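Local coordinates for SusD family protein (Bacteroides uniformis, PDB 7KV1) that probably binds beta-glucan at the cell surface of a gut bacterium, as a SusD-family glycan-binding protein built on a tetratricopeptide-repeat scaffold, at residues Gly309-Ser317 against Gln395-Tyr403. Sequence-based numbering, arbitrary orientation.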
loop_
_atom_site.group_PDB
_atom_site.type_symbol
_atom_site.label_atom_id
_atom_site.label_comp_id
_atom_site.label_asym_id
_atom_site.label_seq_id
_atom_site.Cartn_x
_atom_site.Cartn_y
_atom_site.Cartn_z
ATOM N N GLY A 309 -12.999 -13.708 -1.293
ATOM C CA GLY A 309 -12.151 -13.195 -0.198
ATOM C C GLY A 309 -10.693 -13.078 -0.620
ATOM O O GLY A 309 -10.423 -13.087 -1.818
ATOM N N THR A 310 -9.771 -12.988 0.333
ATOM C CA THR A 310 -8.332 -12.765 0.047
ATOM C C THR A 310 -7.558 -13.985 0.516
ATOM O O THR A 310 -7.957 -14.568 1.541
ATOM C CB THR A 310 -7.772 -11.510 0.737
ATOM O OG1 THR A 310 -6.350 -11.563 0.605
ATOM C CG2 THR A 310 -8.133 -11.409 2.205
ATOM N N VAL A 311 -6.483 -14.325 -0.193
ATOM C CA VAL A 311 -5.596 -15.475 0.140
ATOM C C VAL A 311 -4.541 -15.024 1.159
ATOM O O VAL A 311 -3.752 -15.868 1.648
ATOM C CB VAL A 311 -4.949 -16.027 -1.150
ATOM C CG1 VAL A 311 -3.961 -15.056 -1.776
ATOM C CG2 VAL A 311 -4.275 -17.355 -0.928
ATOM N N LEU A 312 -4.487 -13.724 1.452
ATOM C CA LEU A 312 -3.312 -13.164 2.152
ATOM C C LEU A 312 -3.070 -13.945 3.443
ATOM O O LEU A 312 -1.935 -14.310 3.743
ATOM C CB LEU A 312 -3.514 -11.667 2.401
ATOM C CG LEU A 312 -2.559 -11.080 3.431
ATOM C CD1 LEU A 312 -1.112 -11.194 2.961
ATOM C CD2 LEU A 312 -2.914 -9.628 3.693
ATOM N N PRO A 313 -4.085 -14.207 4.288
ATOM C CA PRO A 313 -3.839 -14.927 5.543
ATOM C C PRO A 313 -3.272 -16.345 5.335
ATOM O O PRO A 313 -2.467 -16.807 6.149
ATOM C CB PRO A 313 -5.219 -14.905 6.248
ATOM C CG PRO A 313 -5.916 -13.726 5.635
ATOM C CD PRO A 313 -5.461 -13.710 4.187
ATOM N N THR A 314 -3.562 -16.963 4.189
ATOM C CA THR A 314 -2.952 -18.265 3.840
ATOM C C THR A 314 -1.470 -18.050 3.556
ATOM O O THR A 314 -0.671 -18.856 4.036
ATOM C CB THR A 314 -3.633 -18.938 2.649
ATOM O OG1 THR A 314 -4.965 -19.244 3.073
ATOM C CG2 THR A 314 -2.872 -20.166 2.185
ATOM N N LEU A 315 -1.124 -17.000 2.816
ATOM C CA LEU A 315 0.273 -16.761 2.374
ATOM C C LEU A 315 1.195 -16.612 3.593
ATOM O O LEU A 315 2.326 -17.184 3.551
ATOM C CB LEU A 315 0.327 -15.518 1.470
ATOM C CG LEU A 315 -0.472 -15.618 0.170
ATOM C CD1 LEU A 315 -0.402 -14.343 -0.642
ATOM C CD2 LEU A 315 -0.040 -16.808 -0.668
ATOM N N ILE A 316 0.761 -15.868 4.616
ATOM C CA ILE A 316 1.671 -15.268 5.650
ATOM C C ILE A 316 1.474 -15.900 7.034
ATOM O O ILE A 316 1.801 -15.251 8.077
ATOM C CB ILE A 316 1.504 -13.743 5.676
ATOM C CG1 ILE A 316 0.135 -13.349 6.224
ATOM C CG2 ILE A 316 1.764 -13.183 4.294
ATOM C CD1 ILE A 316 -0.023 -11.857 6.419
ATOM N N SER A 317 1.017 -17.154 7.051
ATOM C CA SER A 317 0.791 -17.964 8.273
ATOM C C SER A 317 1.709 -19.191 8.263
ATOM O O SER A 317 2.189 -19.654 7.232
ATOM C CB SER A 317 -0.678 -18.331 8.395
ATOM O OG SER A 317 -1.169 -18.927 7.203
ATOM N N GLN A 395 -9.372 -26.944 -0.679
ATOM C CA GLN A 395 -9.046 -26.419 0.684
ATOM C C GLN A 395 -9.571 -24.982 0.818
ATOM O O GLN A 395 -9.773 -24.327 -0.229
ATOM C CB GLN A 395 -7.536 -26.476 0.965
ATOM C CG GLN A 395 -7.140 -26.185 2.415
ATOM C CD GLN A 395 -7.443 -27.294 3.403
ATOM O OE1 GLN A 395 -8.550 -27.845 3.468
ATOM N NE2 GLN A 395 -6.437 -27.629 4.199
ATOM N N ASN A 396 -9.797 -24.523 2.054
ATOM C CA ASN A 396 -10.272 -23.146 2.350
ATOM C C ASN A 396 -9.048 -22.210 2.434
ATOM O O ASN A 396 -8.415 -22.151 3.507
ATOM C CB ASN A 396 -11.180 -23.119 3.585
ATOM C CG ASN A 396 -12.130 -21.937 3.575
ATOM O OD1 ASN A 396 -11.988 -21.020 2.760
ATOM N ND2 ASN A 396 -13.095 -21.945 4.481
ATOM N N LEU A 397 -8.721 -21.530 1.325
ATOM C CA LEU A 397 -7.555 -20.610 1.191
ATOM C C LEU A 397 -7.994 -19.152 1.410
ATOM O O LEU A 397 -7.099 -18.307 1.582
ATOM C CB LEU A 397 -6.941 -20.775 -0.206
ATOM C CG LEU A 397 -5.787 -21.776 -0.346
ATOM C CD1 LEU A 397 -6.001 -23.029 0.484
ATOM C CD2 LEU A 397 -5.561 -22.129 -1.803
ATOM N N ASN A 398 -9.293 -18.840 1.378
ATOM C CA ASN A 398 -9.743 -17.421 1.349
ATOM C C ASN A 398 -10.428 -17.000 2.650
ATOM O O ASN A 398 -11.153 -17.804 3.264
ATOM C CB ASN A 398 -10.605 -17.103 0.137
ATOM C CG ASN A 398 -9.814 -17.304 -1.137
ATOM O OD1 ASN A 398 -9.245 -16.356 -1.677
ATOM N ND2 ASN A 398 -9.715 -18.551 -1.578
ATOM N N TYR A 399 -10.197 -15.734 3.020
ATOM C CA TYR A 399 -10.602 -15.114 4.301
ATOM C C TYR A 399 -11.284 -13.795 3.970
ATOM O O TYR A 399 -11.170 -13.344 2.817
ATOM C CB TYR A 399 -9.371 -14.957 5.201
ATOM C CG TYR A 399 -8.770 -16.252 5.664
ATOM C CD1 TYR A 399 -7.813 -16.906 4.907
ATOM C CD2 TYR A 399 -9.160 -16.827 6.856
ATOM C CE1 TYR A 399 -7.269 -18.104 5.318
ATOM C CE2 TYR A 399 -8.604 -18.013 7.308
ATOM C CZ TYR A 399 -7.649 -18.641 6.532
ATOM O OH TYR A 399 -7.113 -19.817 6.898
ATOM N N ASN A 400 -11.960 -13.180 4.931
ATOM C CA ASN A 400 -12.800 -11.983 4.652
ATOM C C ASN A 400 -12.051 -10.686 4.976
ATOM O O ASN A 400 -12.687 -9.608 4.908
ATOM C CB ASN A 400 -14.118 -12.019 5.442
ATOM C CG ASN A 400 -13.889 -11.995 6.934
ATOM O OD1 ASN A 400 -12.774 -11.751 7.395
ATOM N ND2 ASN A 400 -14.924 -12.294 7.701
ATOM N N ASN A 401 -10.785 -10.750 5.377
ATOM C CA ASN A 401 -10.066 -9.533 5.853
ATOM C C ASN A 401 -10.011 -8.485 4.740
ATOM O O ASN A 401 -9.302 -8.733 3.730
ATOM C CB ASN A 401 -8.631 -9.824 6.283
ATOM C CG ASN A 401 -8.578 -10.853 7.384
ATOM O OD1 ASN A 401 -8.867 -12.020 7.132
ATOM N ND2 ASN A 401 -8.187 -10.441 8.586
ATOM N N ASN A 402 -10.662 -7.339 4.944
ATOM C CA ASN A 402 -10.434 -6.131 4.108
ATOM C C ASN A 402 -8.958 -5.705 4.215
ATOM O O ASN A 402 -8.332 -5.843 5.298
ATOM C CB ASN A 402 -11.300 -4.952 4.530
ATOM C CG ASN A 402 -12.769 -5.124 4.192
ATOM O OD1 ASN A 402 -13.173 -6.169 3.682
ATOM N ND2 ASN A 402 -13.554 -4.095 4.481
ATOM N N TYR A 403 -8.426 -5.154 3.139
ATOM C CA TYR A 403 -7.053 -4.617 3.121
ATOM C C TYR A 403 -7.165 -3.137 3.467
ATOM O O TYR A 403 -7.784 -2.403 2.683
ATOM C CB TYR A 403 -6.345 -4.829 1.777
ATOM C CG TYR A 403 -4.923 -4.350 1.862
ATOM C CD1 TYR A 403 -4.064 -4.908 2.799
ATOM C CD2 TYR A 403 -4.458 -3.277 1.127
ATOM C CE1 TYR A 403 -2.760 -4.460 2.951
ATOM C CE2 TYR A 403 -3.158 -2.805 1.278
ATOM C CZ TYR A 403 -2.312 -3.386 2.203
ATOM O OH TYR A 403 -1.033 -2.944 2.383
HETATM O O HOH W 1 -5.608 -21.134 5.078
#
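Thr314 OG1 is gripped twice: it donates to Leu397 O at 2.8 Å and accepts from a water, also at 2.8 Å. The first bond meets the carbonyl well off its axis, with a C=O...OG1 angle of 114° and OG1 tilted 34° out of the carbonyl plane. OG1 stands anti to Thr314's own carbonyl carbon, beside the backbone N, which brings it to Leu397 O and, in plane, to the CE1 edge of the Tyr399 ring. The water joins it to Tyr399 OH, 2.7 Å from that water; Trp327 NE1 is a second partner of this phenol. Pro313 CB covers one ring face, 3.9 Å from the centroid and 26° off the normal, a CH-pi contact. A valine in place of Thr314 would probably leave Leu397 O without this donor and cost the water one of its acceptors. Alongside, Thr310 and Tyr399 form a single antiparallel hydrogen-bonded pair, Thr310 N to Tyr399 O and Tyr399 N to Thr310 O both measuring 2.9 Å. Thr310 OG1 caps Leu312 N at 3.0 Å and bonds Asp62. The turn and short helix 312-315 are thus joined to the loop before strand 403-407, and these contacts, with Phe388 stacked on the ring, probably limit Tyr399's movement.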